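Local coordinates for N-alpha-acetyltransferase 30 (Saccharomyces cerevisiae, PDB 6YGA), which catalyses, as the catalytic subunit of the NatC complex, transfer of an acetyl group from acetyl-CoA to the N-terminal methionine of proteins, at residues S18-I23 and Y34-F39; L46-V51 and V100-D105; D113-E118 and M133-M138; F142-Y145 and D150-K153. All blocks are in the same frame, centred on the assembly; numbering follows the deposited sequence.

Contact 1: residues S18-I23 and Y34-F39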
loop_
_atom_site.group_PDB
_atom_site.type_symbol
_atom_site.label_atom_id
_atom_site.label_comp_id
_atom_site.label_asym_id
_atom_site.label_seq_id
_atom_site.Cartn_x
_atom_site.Cartn_y
_atom_site.Cartn_z
ATOM N N SER A 18 -23.714 25.942 4.198
ATOM C CA SER A 18 -23.618 25.876 2.743
ATOM C C SER A 18 -22.321 25.208 2.306
ATOM O O SER A 18 -22.292 24.491 1.299
ATOM C CB SER A 18 -23.724 27.278 2.150
ATOM O OG SER A 18 -24.769 28.023 2.754
ATOM N N ILE A 19 -21.235 25.440 3.048
ATOM C CA ILE A 19 -19.960 24.795 2.742
ATOM C C ILE A 19 -20.072 23.287 2.914
ATOM O O ILE A 19 -19.551 22.513 2.102
ATOM C CB ILE A 19 -18.847 25.385 3.626
ATOM C CG1 ILE A 19 -18.647 26.871 3.317
ATOM C CG2 ILE A 19 -17.547 24.612 3.454
ATOM C CD1 ILE A 19 -17.750 27.585 4.301
ATOM N N LYS A 20 -20.755 22.847 3.973
ATOM C CA LYS A 20 -20.931 21.417 4.203
ATOM C C LYS A 20 -21.703 20.764 3.064
ATOM O O LYS A 20 -21.362 19.658 2.630
ATOM C CB LYS A 20 -21.636 21.186 5.542
ATOM C CG LYS A 20 -22.268 19.809 5.679
ATOM C CD LYS A 20 -22.254 19.321 7.115
ATOM C CE LYS A 20 -22.735 17.883 7.194
ATOM N NZ LYS A 20 -22.388 17.246 8.492
ATOM N N LYS A 21 -22.738 21.437 2.554
ATOM C CA LYS A 21 -23.526 20.867 1.465
ATOM C C LYS A 21 -22.691 20.706 0.200
ATOM O O LYS A 21 -22.786 19.683 -0.487
ATOM C CB LYS A 21 -24.747 21.742 1.188
ATOM C CG LYS A 21 -25.781 21.086 0.289
ATOM C CD LYS A 21 -26.420 19.888 0.978
ATOM C CE LYS A 21 -27.601 19.350 0.180
ATOM N NZ LYS A 21 -28.372 18.318 0.932
ATOM N N LEU A 22 -21.869 21.706 -0.122
ATOM C CA LEU A 22 -21.023 21.623 -1.309
ATOM C C LEU A 22 -20.058 20.447 -1.219
ATOM O O LEU A 22 -19.971 19.627 -2.140
ATOM C CB LEU A 22 -20.248 22.926 -1.490
ATOM C CG LEU A 22 -20.938 24.115 -2.153
ATOM C CD1 LEU A 22 -19.988 25.302 -2.210
ATOM C CD2 LEU A 22 -21.405 23.738 -3.544
ATOM N N ILE A 23 -19.319 20.356 -0.114
ATOM C CA ILE A 23 -18.278 19.341 0.011
ATOM C C ILE A 23 -18.885 17.943 0.065
ATOM O O ILE A 23 -18.333 16.993 -0.498
ATOM C CB ILE A 23 -17.399 19.642 1.240
ATOM C CG1 ILE A 23 -16.617 20.943 1.028
ATOM C CG2 ILE A 23 -16.450 18.490 1.531
ATOM C CD1 ILE A 23 -15.844 21.410 2.241
ATOM N N TYR A 34 -18.102 17.610 13.146
ATOM C CA TYR A 34 -16.868 17.889 13.866
ATOM C C TYR A 34 -15.623 17.738 13.000
ATOM O O TYR A 34 -14.550 18.196 13.405
ATOM C CB TYR A 34 -16.779 17.005 15.107
ATOM C CG TYR A 34 -17.488 17.634 16.277
ATOM C CD1 TYR A 34 -16.818 18.503 17.128
ATOM C CD2 TYR A 34 -18.836 17.397 16.508
ATOM C CE1 TYR A 34 -17.462 19.099 18.193
ATOM C CE2 TYR A 34 -19.490 17.986 17.570
ATOM C CZ TYR A 34 -18.799 18.836 18.409
ATOM O OH TYR A 34 -19.454 19.422 19.466
ATOM N N VAL A 35 -15.737 17.130 11.820
ATOM C CA VAL A 35 -14.665 17.250 10.837
ATOM C C VAL A 35 -14.573 18.690 10.347
ATOM O O VAL A 35 -13.486 19.272 10.266
ATOM C CB VAL A 35 -14.888 16.274 9.668
ATOM C CG1 VAL A 35 -13.752 16.390 8.661
ATOM C CG2 VAL A 35 -15.008 14.849 10.174
ATOM N N TYR A 36 -15.726 19.291 10.039
ATOM C CA TYR A 36 -15.745 20.680 9.591
ATOM C C TYR A 36 -15.374 21.629 10.721
ATOM O O TYR A 36 -14.751 22.670 10.486
ATOM C CB TYR A 36 -17.123 21.033 9.033
ATOM C CG TYR A 36 -17.470 20.302 7.759
ATOM C CD1 TYR A 36 -17.012 20.757 6.530
ATOM C CD2 TYR A 36 -18.256 19.159 7.785
ATOM C CE1 TYR A 36 -17.325 20.092 5.361
ATOM C CE2 TYR A 36 -18.574 18.486 6.619
ATOM C CZ TYR A 36 -18.106 18.957 5.411
ATOM O OH TYR A 36 -18.417 18.296 4.245
ATOM N N ARG A 37 -15.746 21.286 11.953
ATOM C CA ARG A 37 -15.444 22.158 13.079
ATOM C C ARG A 37 -13.968 22.095 13.451
ATOM O O ARG A 37 -13.422 23.067 13.982
ATOM C CB ARG A 37 -16.325 21.783 14.266
ATOM C CG ARG A 37 -16.636 22.944 15.173
ATOM C CD ARG A 37 -18.064 22.897 15.677
ATOM N NE ARG A 37 -19.028 23.352 14.679
ATOM C CZ ARG A 37 -19.351 24.626 14.481
ATOM N NH1 ARG A 37 -18.777 25.578 15.205
ATOM N NH2 ARG A 37 -20.245 24.951 13.557
ATOM N N TYR A 38 -13.310 20.967 13.175
ATOM C CA TYR A 38 -11.871 20.869 13.398
ATOM C C TYR A 38 -11.109 21.826 12.491
ATOM O O TYR A 38 -10.127 22.448 12.913
ATOM C CB TYR A 38 -11.410 19.428 13.174
ATOM C CG TYR A 38 -9.936 19.271 12.866
ATOM C CD1 TYR A 38 -8.984 19.346 13.873
ATOM C CD2 TYR A 38 -9.501 19.029 11.568
ATOM C CE1 TYR A 38 -7.638 19.195 13.596
ATOM C CE2 TYR A 38 -8.159 18.878 11.281
ATOM C CZ TYR A 38 -7.232 18.961 12.297
ATOM O OH TYR A 38 -5.896 18.809 12.010
ATOM N N PHE A 39 -11.552 21.963 11.240
ATOM C CA PHE A 39 -10.904 22.877 10.307
ATOM C C PHE A 39 -11.307 24.326 10.565
ATOM O O PHE A 39 -10.448 25.190 10.766
ATOM C CB PHE A 39 -11.245 22.489 8.865
ATOM C CG PHE A 39 -10.373 21.403 8.294
ATOM C CD1 PHE A 39 -9.130 21.705 7.762
ATOM C CD2 PHE A 39 -10.806 20.084 8.262
ATOM C CE1 PHE A 39 -8.327 20.716 7.226
ATOM C CE2 PHE A 39 -10.006 19.087 7.727
ATOM C CZ PHE A 39 -8.764 19.405 7.209
#

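Contact 2: residues L46-V51 and V100-D105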
loop_
_atom_site.group_PDB
_atom_site.type_symbol
_atom_site.label_atom_id
_atom_site.label_comp_id
_atom_site.label_asym_id
_atom_site.label_seq_id
_atom_site.Cartn_x
_atom_site.Cartn_y
_atom_site.Cartn_z
ATOM N N LEU A 46 -8.180 30.118 6.927
ATOM C CA LEU A 46 -7.669 29.269 5.860
ATOM C C LEU A 46 -8.784 28.585 5.075
ATOM O O LEU A 46 -8.537 27.588 4.389
ATOM C CB LEU A 46 -6.700 28.236 6.437
ATOM C CG LEU A 46 -5.479 28.807 7.161
ATOM C CD1 LEU A 46 -4.540 27.690 7.607
ATOM C CD2 LEU A 46 -4.748 29.810 6.279
ATOM N N THR A 47 -10.008 29.099 5.162
ATOM C CA THR A 47 -11.135 28.598 4.387
ATOM C C THR A 47 -11.710 29.741 3.565
ATOM O O THR A 47 -11.992 30.818 4.103
ATOM C CB THR A 47 -12.213 27.995 5.293
ATOM O OG1 THR A 47 -11.690 26.833 5.947
ATOM C CG2 THR A 47 -13.431 27.595 4.480
ATOM N N TYR A 48 -11.876 29.509 2.265
ATOM C CA TYR A 48 -12.368 30.519 1.343
ATOM C C TYR A 48 -13.575 29.985 0.590
ATOM O O TYR A 48 -13.708 28.777 0.378
ATOM C CB TYR A 48 -11.283 30.949 0.345
ATOM C CG TYR A 48 -10.251 31.870 0.943
ATOM C CD1 TYR A 48 -9.176 31.365 1.664
ATOM C CD2 TYR A 48 -10.356 33.247 0.797
ATOM C CE1 TYR A 48 -8.230 32.208 2.221
ATOM C CE2 TYR A 48 -9.417 34.098 1.349
ATOM C CZ TYR A 48 -8.356 33.575 2.060
ATOM O OH TYR A 48 -7.421 34.425 2.609
ATOM N N ILE A 49 -14.453 30.901 0.184
ATOM C CA ILE A 49 -15.631 30.563 -0.601
ATOM C C ILE A 49 -15.624 31.389 -1.881
ATOM O O ILE A 49 -14.992 32.444 -1.972
ATOM C CB ILE A 49 -16.944 30.789 0.178
ATOM C CG1 ILE A 49 -16.969 32.195 0.786
ATOM C CG2 ILE A 49 -17.123 29.721 1.243
ATOM C CD1 ILE A 49 -18.263 32.540 1.491
ATOM N N ALA A 50 -16.338 30.883 -2.881
ATOM C CA ALA A 50 -16.589 31.599 -4.122
ATOM C C ALA A 50 -18.090 31.789 -4.256
ATOM O O ALA A 50 -18.854 30.839 -4.061
ATOM C CB ALA A 50 -16.036 30.837 -5.331
ATOM N N VAL A 51 -18.512 33.016 -4.565
ATOM C CA VAL A 51 -19.920 33.337 -4.761
ATOM C C VAL A 51 -20.076 34.028 -6.109
ATOM O O VAL A 51 -19.168 34.720 -6.579
ATOM C CB VAL A 51 -20.488 34.220 -3.620
ATOM C CG1 VAL A 51 -20.359 33.516 -2.271
ATOM C CG2 VAL A 51 -19.808 35.590 -3.586
ATOM N N VAL A 100 -7.637 27.638 -5.070
ATOM C CA VAL A 100 -6.350 27.103 -4.641
ATOM C C VAL A 100 -5.314 28.216 -4.573
ATOM O O VAL A 100 -4.529 28.296 -3.621
ATOM C CB VAL A 100 -5.903 25.964 -5.577
ATOM C CG1 VAL A 100 -4.520 25.471 -5.191
ATOM C CG2 VAL A 100 -6.895 24.815 -5.530
ATOM N N GLU A 101 -5.314 29.108 -5.567
ATOM C CA GLU A 101 -4.322 30.179 -5.602
ATOM C C GLU A 101 -4.485 31.133 -4.426
ATOM O O GLU A 101 -3.492 31.564 -3.829
ATOM C CB GLU A 101 -4.416 30.940 -6.925
ATOM C CG GLU A 101 -3.856 30.184 -8.121
ATOM C CD GLU A 101 -3.983 30.960 -9.421
ATOM O OE1 GLU A 101 -4.852 31.853 -9.500
ATOM O OE2 GLU A 101 -3.211 30.680 -10.362
ATOM N N ILE A 102 -5.727 31.478 -4.077
ATOM C CA ILE A 102 -5.925 32.418 -2.979
ATOM C C ILE A 102 -5.628 31.753 -1.639
ATOM O O ILE A 102 -5.172 32.416 -0.700
ATOM C CB ILE A 102 -7.345 33.016 -3.030
ATOM C CG1 ILE A 102 -7.487 34.152 -2.015
ATOM C CG2 ILE A 102 -8.399 31.953 -2.777
ATOM C CD1 ILE A 102 -8.796 34.889 -2.114
ATOM N N ALA A 103 -5.848 30.439 -1.531
ATOM C CA ALA A 103 -5.539 29.737 -0.289
ATOM C C ALA A 103 -4.033 29.576 -0.106
ATOM O O ALA A 103 -3.510 29.793 0.993
ATOM C CB ALA A 103 -6.231 28.375 -0.268
ATOM N N ILE A 104 -3.322 29.194 -1.169
ATOM C CA ILE A 104 -1.872 29.063 -1.074
ATOM C C ILE A 104 -1.233 30.421 -0.816
ATOM O O ILE A 104 -0.267 30.535 -0.051
ATOM C CB ILE A 104 -1.308 28.398 -2.344
ATOM C CG1 ILE A 104 -1.838 26.969 -2.476
ATOM C CG2 ILE A 104 0.218 28.394 -2.321
ATOM C CD1 ILE A 104 -1.287 26.226 -3.677
ATOM N N ASP A 105 -1.769 31.473 -1.440
ATOM C CA ASP A 105 -1.262 32.819 -1.193
ATOM C C ASP A 105 -1.422 33.202 0.274
ATOM O O ASP A 105 -0.531 33.827 0.860
ATOM C CB ASP A 105 -1.977 33.816 -2.106
ATOM C CG ASP A 105 -1.439 35.229 -1.972
ATOM O OD1 ASP A 105 -1.769 35.903 -0.974
ATOM O OD2 ASP A 105 -0.681 35.666 -2.864
#

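Contact 3: residues D113-E118 and M133-M138. With EDO (1,2-ethanediol), chain B.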
loop_
_atom_site.group_PDB
_atom_site.type_symbol
_atom_site.label_atom_id
_atom_site.label_comp_id
_atom_site.label_asym_id
_atom_site.label_seq_id
_atom_site.Cartn_x
_atom_site.Cartn_y
_atom_site.Cartn_z
ATOM N N ASP A 113 6.049 26.747 4.923
ATOM C CA ASP A 113 7.207 26.334 4.146
ATOM C C ASP A 113 6.838 25.424 2.986
ATOM O O ASP A 113 7.626 25.295 2.044
ATOM C CB ASP A 113 8.219 25.624 5.049
ATOM C CG ASP A 113 8.773 26.533 6.128
ATOM O OD1 ASP A 113 9.337 27.591 5.780
ATOM O OD2 ASP A 113 8.640 26.197 7.323
ATOM N N GLU A 114 5.661 24.805 3.030
ATOM C CA GLU A 114 5.245 23.866 2.000
ATOM C C GLU A 114 3.743 23.657 2.104
ATOM O O GLU A 114 3.133 23.888 3.152
ATOM C CB GLU A 114 5.987 22.532 2.132
ATOM C CG GLU A 114 5.702 21.811 3.436
ATOM C CD GLU A 114 6.794 20.833 3.817
ATOM O OE1 GLU A 114 7.941 21.017 3.363
ATOM O OE2 GLU A 114 6.504 19.880 4.572
ATOM N N ILE A 115 3.153 23.218 0.996
ATOM C CA ILE A 115 1.737 22.888 0.921
ATOM C C ILE A 115 1.620 21.416 0.557
ATOM O O ILE A 115 2.289 20.950 -0.373
ATOM C CB ILE A 115 1.006 23.766 -0.110
ATOM C CG1 ILE A 115 1.352 25.237 0.111
ATOM C CG2 ILE A 115 -0.498 23.567 -0.007
ATOM C CD1 ILE A 115 0.856 25.782 1.431
HETATM N N MSE A 116 0.776 20.690 1.282
HETATM C CA MSE A 116 0.607 19.263 1.030
HETATM C C MSE A 116 -0.861 18.898 0.825
HETATM O O MSE A 116 -1.743 19.438 1.492
HETATM C CB MSE A 116 1.198 18.448 2.186
HETATM C CG MSE A 116 1.315 16.954 1.921
HETATM SE SE MSE A 116 -0.308 15.950 2.330
HETATM C CE MSE A 116 -0.075 15.778 4.256
ATOM N N LEU A 117 -1.111 17.981 -0.108
ATOM C CA LEU A 117 -2.450 17.466 -0.344
ATOM C C LEU A 117 -2.341 16.033 -0.839
ATOM O O LEU A 117 -1.283 15.588 -1.293
ATOM C CB LEU A 117 -3.224 18.330 -1.352
ATOM C CG LEU A 117 -2.732 18.318 -2.805
ATOM C CD1 LEU A 117 -3.550 17.360 -3.662
ATOM C CD2 LEU A 117 -2.743 19.718 -3.405
ATOM N N GLU A 118 -3.450 15.310 -0.737
ATOM C CA GLU A 118 -3.582 13.980 -1.310
ATOM C C GLU A 118 -4.662 14.015 -2.378
ATOM O O GLU A 118 -5.653 14.742 -2.247
ATOM C CB GLU A 118 -3.933 12.935 -0.245
ATOM C CG GLU A 118 -2.939 12.850 0.899
ATOM C CD GLU A 118 -3.450 13.493 2.171
ATOM O OE1 GLU A 118 -4.576 14.037 2.155
ATOM O OE2 GLU A 118 -2.727 13.450 3.188
HETATM N N MSE A 133 0.876 24.151 -10.981
HETATM C CA MSE A 133 1.248 25.236 -10.072
HETATM C C MSE A 133 2.617 24.987 -9.451
HETATM O O MSE A 133 3.149 25.837 -8.735
HETATM C CB MSE A 133 0.201 25.406 -8.972
HETATM C CG MSE A 133 -1.195 25.670 -9.487
HETATM SE SE MSE A 133 -2.466 25.889 -8.032
HETATM C CE MSE A 133 -1.652 27.411 -7.138
ATOM N N GLY A 134 3.182 23.814 -9.725
ATOM C CA GLY A 134 4.499 23.456 -9.245
ATOM C C GLY A 134 4.525 22.262 -8.323
ATOM O O GLY A 134 5.615 21.831 -7.930
ATOM N N PHE A 135 3.363 21.728 -7.954
ATOM C CA PHE A 135 3.315 20.524 -7.140
ATOM C C PHE A 135 4.004 19.373 -7.860
ATOM O O PHE A 135 3.940 19.257 -9.088
ATOM C CB PHE A 135 1.864 20.143 -6.837
ATOM C CG PHE A 135 1.231 20.937 -5.726
ATOM C CD1 PHE A 135 0.632 22.161 -5.981
ATOM C CD2 PHE A 135 1.210 20.442 -4.431
ATOM C CE1 PHE A 135 0.038 22.887 -4.962
ATOM C CE2 PHE A 135 0.617 21.163 -3.404
ATOM C CZ PHE A 135 0.029 22.386 -3.670
ATOM N N ILE A 136 4.672 18.520 -7.086
ATOM C CA ILE A 136 5.222 17.274 -7.595
ATOM C C ILE A 136 4.783 16.145 -6.675
ATOM O O ILE A 136 4.493 16.348 -5.493
ATOM C CB ILE A 136 6.761 17.300 -7.726
ATOM C CG1 ILE A 136 7.415 17.655 -6.389
ATOM C CG2 ILE A 136 7.188 18.267 -8.822
ATOM C CD1 ILE A 136 8.931 17.633 -6.430
ATOM N N ARG A 137 4.727 14.945 -7.243
ATOM C CA ARG A 137 4.337 13.757 -6.499
ATOM C C ARG A 137 5.513 13.256 -5.671
ATOM O O ARG A 137 6.601 13.007 -6.201
ATOM C CB ARG A 137 3.856 12.675 -7.463
ATOM C CG ARG A 137 2.912 13.214 -8.526
ATOM C CD ARG A 137 2.662 12.217 -9.639
ATOM N NE ARG A 137 1.914 12.832 -10.731
ATOM C CZ ARG A 137 1.646 12.237 -11.888
ATOM N NH1 ARG A 137 2.065 10.999 -12.117
ATOM N NH2 ARG A 137 0.959 12.882 -12.820
HETATM N N MSE A 138 5.293 13.108 -4.371
HETATM C CA MSE A 138 6.354 12.699 -3.464
HETATM C C MSE A 138 6.130 11.301 -2.907
HETATM O O MSE A 138 7.016 10.733 -2.270
HETATM C CB MSE A 138 6.483 13.702 -2.314
HETATM C CG MSE A 138 7.030 15.052 -2.746
HETATM SE SE MSE A 138 8.779 14.876 -3.589
HETATM C CE MSE A 138 9.797 14.240 -2.052
HETATM C C1 EDO B . 11.509 11.552 -3.845
HETATM O O1 EDO B . 11.513 11.234 -5.240
HETATM C C2 EDO B . 10.630 10.564 -3.084
HETATM O O2 EDO B . 9.267 10.701 -3.501
#

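Contact 4: residues F142-Y145 and D150-K153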
loop_
_atom_site.group_PDB
_atom_site.type_symbol
_atom_site.label_atom_id
_atom_site.label_comp_id
_atom_site.label_asym_id
_atom_site.label_seq_id
_atom_site.Cartn_x
_atom_site.Cartn_y
_atom_site.Cartn_z
ATOM N N PHE A 142 -0.816 2.876 -1.522
ATOM C CA PHE A 142 -1.514 1.722 -2.079
ATOM C C PHE A 142 -2.950 1.656 -1.562
ATOM O O PHE A 142 -3.178 1.555 -0.352
ATOM C CB PHE A 142 -0.749 0.450 -1.726
ATOM C CG PHE A 142 -1.373 -0.810 -2.252
ATOM C CD1 PHE A 142 -1.216 -1.177 -3.579
ATOM C CD2 PHE A 142 -2.094 -1.643 -1.411
ATOM C CE1 PHE A 142 -1.784 -2.340 -4.062
ATOM C CE2 PHE A 142 -2.660 -2.807 -1.886
ATOM C CZ PHE A 142 -2.506 -3.157 -3.214
ATOM N N ARG A 143 -3.910 1.711 -2.491
ATOM C CA ARG A 143 -5.341 1.589 -2.188
ATOM C C ARG A 143 -5.774 2.588 -1.116
ATOM O O ARG A 143 -6.604 2.289 -0.255
ATOM C CB ARG A 143 -5.698 0.155 -1.788
ATOM C CG ARG A 143 -5.545 -0.848 -2.921
ATOM C CD ARG A 143 -6.054 -2.226 -2.533
ATOM N NE ARG A 143 -7.459 -2.198 -2.144
ATOM C CZ ARG A 143 -8.472 -2.251 -3.002
ATOM N NH1 ARG A 143 -8.236 -2.332 -4.303
ATOM N NH2 ARG A 143 -9.721 -2.221 -2.560
ATOM N N TYR A 144 -5.199 3.790 -1.179
ATOM C CA TYR A 144 -5.541 4.843 -0.228
ATOM C C TYR A 144 -7.017 5.209 -0.321
ATOM O O TYR A 144 -7.651 5.531 0.692
ATOM C CB TYR A 144 -4.654 6.059 -0.490
ATOM C CG TYR A 144 -4.789 7.193 0.499
ATOM C CD1 TYR A 144 -4.020 7.228 1.657
ATOM C CD2 TYR A 144 -5.658 8.246 0.260
ATOM C CE1 TYR A 144 -4.129 8.271 2.558
ATOM C CE2 TYR A 144 -5.778 9.292 1.152
ATOM C CZ TYR A 144 -5.010 9.301 2.299
ATOM O OH TYR A 144 -5.129 10.343 3.188
ATOM N N TYR A 145 -7.584 5.162 -1.526
ATOM C CA TYR A 145 -9.002 5.414 -1.744
ATOM C C TYR A 145 -9.790 4.128 -1.961
ATOM O O TYR A 145 -10.806 4.136 -2.663
ATOM C CB TYR A 145 -9.202 6.369 -2.922
ATOM C CG TYR A 145 -8.638 7.749 -2.674
ATOM C CD1 TYR A 145 -9.278 8.636 -1.819
ATOM C CD2 TYR A 145 -7.463 8.163 -3.289
ATOM C CE1 TYR A 145 -8.767 9.896 -1.581
ATOM C CE2 TYR A 145 -6.944 9.424 -3.059
ATOM C CZ TYR A 145 -7.600 10.286 -2.203
ATOM O OH TYR A 145 -7.095 11.543 -1.962
ATOM N N ASP A 150 -5.235 4.043 -5.842
ATOM C CA ASP A 150 -4.151 4.590 -5.044
ATOM C C ASP A 150 -4.270 6.110 -4.943
ATOM O O ASP A 150 -5.137 6.743 -5.552
ATOM C CB ASP A 150 -2.802 4.198 -5.645
ATOM C CG ASP A 150 -2.639 2.694 -5.790
ATOM O OD1 ASP A 150 -3.487 1.947 -5.259
ATOM O OD2 ASP A 150 -1.658 2.262 -6.436
ATOM N N ALA A 151 -3.374 6.705 -4.162
ATOM C CA ALA A 151 -3.288 8.149 -4.038
ATOM C C ALA A 151 -1.871 8.601 -4.341
ATOM O O ALA A 151 -0.911 7.834 -4.230
ATOM C CB ALA A 151 -3.671 8.636 -2.638
ATOM N N PHE A 152 -1.759 9.862 -4.734
ATOM C CA PHE A 152 -0.491 10.569 -4.793
ATOM C C PHE A 152 -0.453 11.582 -3.657
ATOM O O PHE A 152 -1.468 12.211 -3.339
ATOM C CB PHE A 152 -0.302 11.287 -6.136
ATOM C CG PHE A 152 0.118 10.385 -7.267
ATOM C CD1 PHE A 152 1.019 9.355 -7.056
ATOM C CD2 PHE A 152 -0.384 10.576 -8.548
ATOM C CE1 PHE A 152 1.408 8.530 -8.099
ATOM C CE2 PHE A 152 0.002 9.753 -9.595
ATOM C CZ PHE A 152 0.897 8.731 -9.370
ATOM N N LYS A 153 0.712 11.716 -3.036
ATOM C CA LYS A 153 0.972 12.783 -2.081
ATOM C C LYS A 153 1.685 13.905 -2.824
ATOM O O LYS A 153 2.805 13.713 -3.308
ATOM C CB LYS A 153 1.819 12.273 -0.916
ATOM C CG LYS A 153 2.033 13.274 0.202
ATOM C CD LYS A 153 2.833 12.654 1.334
ATOM C CE LYS A 153 2.703 13.468 2.605
ATOM N NZ LYS A 153 3.221 12.719 3.783
#

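Contact 1: residues S18-I23 and Y34-F39
Lys-20, one turn before Ile-23 on helix 13-26, meets the ring of Tyr-36 with its aliphatic chain. The two residues face each other where the helices come nearest, their CA atoms 7.5 Å apart. CB of Lys-20 lies over one face of the ring, displaced toward the rim, in a CH-pi contact 4.3 Å from the centroid. With CG anti to the backbone N (chi1 161°), the lysine chain then runs across the tyrosine side chain at about a right angle, and CD comes within 3.8 Å of Tyr-36 CE2. The methylenes thus cover the ring while the ammonium group travels beyond it, to a salt bridge with Glu-56 of the N-alpha-acetyltransferase 35 chain. Ile-23 approaches the same ring from its edge: CD1 lies close to the ring plane, 3.7 Å from Tyr-36 CE1. Its other branch reaches the phenol end, with CG2 3.4 Å from Tyr-36 OH. The isoleucine and the tyrosine run antiparallel, side by side, so that the phenol oxygen passes alongside the branched carbon instead of butting against it. The hydroxyl is hydrogen-bonded to Asp-24, the next residue of the helix, which ties down the far end of the ring and gives this polar atom a partner inside an otherwise apolar contact. Tyr-36 thereby links helix 33-40 to helix 13-26, and the two lie as a pair on the GNAT sheet: Ile-23 and Tyr-36 both rest on Met-83 of strand 76-86, and Ile-19 touches Cys-64 of strand 61-72.

Contact 2: residues L46-V51 and V100-D105
Tyr-48 and Ile-102 are brought together by their first torsions: the tyrosine CG stands beside its backbone N (chi1 -76°), while the isoleucine sends CG1 anti to the backbone N (chi1 -171°) and keeps the branch extended. The long branch of Ile-102 therefore reaches out from the helix over one face of the phenol ring. CG1 makes a CH-pi contact 4.2 Å from the centroid of the Tyr-48 ring, 23° off the ring normal and shifted toward the rim. Beyond it, the terminal CD1 of Ile-102 settles 3.6 Å from Tyr-48 CE2 and almost as near CD2, while the shorter branch, CG2, lies by CG at the root of the ring. One side of the aromatic group is thus followed by the isoleucine from CG to CE2. This is where helix 95-109 packs against strand 47-52 of the mixed GNAT sheet, the two elements being separated in sequence by the hairpin of strands 61-72 and 76-86. Ala-103 supplies a looser, oblique approach, its CA 4.4 Å from Tyr-48 CE1, and its methyl rests on Ile-65 of the adjoining strand. Backbone hydrogen bonding of Tyr-48 to Ile-65 fixes the base of the tyrosine in the sheet, and its side chain also touches Pro-7 of strand 3-7 and Lys-106 one turn farther along the helix.

Contact 3: residues D113-E118 and M133-M138
Phe-135 is a loop residue just ahead of strand 136-141, yet its ring spans the distance to strand 114-120, which is not that strand's neighbour in the sheet. Even at the nearest point the backbones stay well apart, with the CA atoms of Ile-115 and Phe-135 separated by 8.5 Å. CD2 of Leu-117 sits over one face of the phenylalanine ring, 4.1 Å from its centroid and 29° off the normal. The leucine CG lies between its backbone N and carbonyl carbon (chi1 68°), and from there the methyl swings toward the ring. CG2 of Ile-115 adds a contact of 3.9 Å to Phe-135 CZ. Between strands 114-120 and 136-141 runs strand 151-157, as expected for the carboxy-terminal half of a GNAT sheet, and Phe-135 rests on its Leu-156. The turn into the phenylalanine is a Schellman motif: Gly-134, the first residue to leave helical angles after helix 124-131, has a phi of 118°, a backbone conformation in which a beta carbon would press on the carbonyl O of the preceding residue. Tyr-130 of that helix meets the Phe-135 ring edge-to-face. At the far end of the segment, O2 of an ethanediol, probably from the crystallisation liquor, donates a 2.6 Å hydrogen bond to Met-138 O.

Contact 4: residues F142-Y145 and D150-K153
Ala-151 presents its methyl group to two tyrosines at once, and Asp-150 beside it turns its carboxylate to the backbone of Arg-143. The tyrosine rings are set edge to face: CD2 of Tyr-144 stands 3.7 Å above the plane of the Tyr-145 ring, over its centre. Ala-151 CB lies where this pair comes together, 3.5 Å from Tyr-144 CB and 3.4 Å from Tyr-145 CE2, approaching both rings obliquely. Tyr-145 also brings its edge to the strand backbone, with Asp-150 O near the ring plane and 3.5 Å from CD2. The carbon CG of Tyr-144 is anti to its backbone N (chi1 -174°), which carries the ring past the alanine. On the other flank, Asp-150 OD1 accepts a hydrogen bond from Arg-143 N of 2.8 Å, nearly straight at 168°, although the donor comes from well above the carboxylate plane. The second oxygen, OD2, forms a salt bridge with Arg-140, so the two carboxylate oxygens are held by different partners. The guanidinium group of Arg-143 does not join in; it is hydrogen-bonded to Asn-147, and the arginine CG lies over a face of the Phe-142 ring, which itself meets Tyr-107 of the N-alpha-acetyltransferase 35 chain edge-to-face. These residues close the connection between strands 136-141 and 151-157, a β-hairpin at the carboxy-terminal edge of the sheet. Backbone bonding of Ala-151 to Met-141 begins the strand pairing, and Tyr-145 reaches across to Glu-118 and Glu-120 of strand 114-120.

The four contacts follow one another along the chain without overlap, and together they trace the GNAT fold. Contacts 1 and 2, with centres about 15 Å apart, touch through Ile-19 and Ile-49; helix 33-40 of the first leads into strand 47-52 of the second. Contacts 2 and 3 (about 16 Å between centres) meet where helix 95-109 packs on Met-133 and Phe-135. Contacts 3 and 4, their centres again about 15 Å apart, share the end of the sheet, where Met-138 N probably bonds Lys-153 O. Contacts 1 and 3 lie on opposite sides of the chain's centre, their own centres about 23 Å apart. Residues from all four regions touch N-alpha-acetyltransferase 35, tying the catalytic fold into the NatC complex.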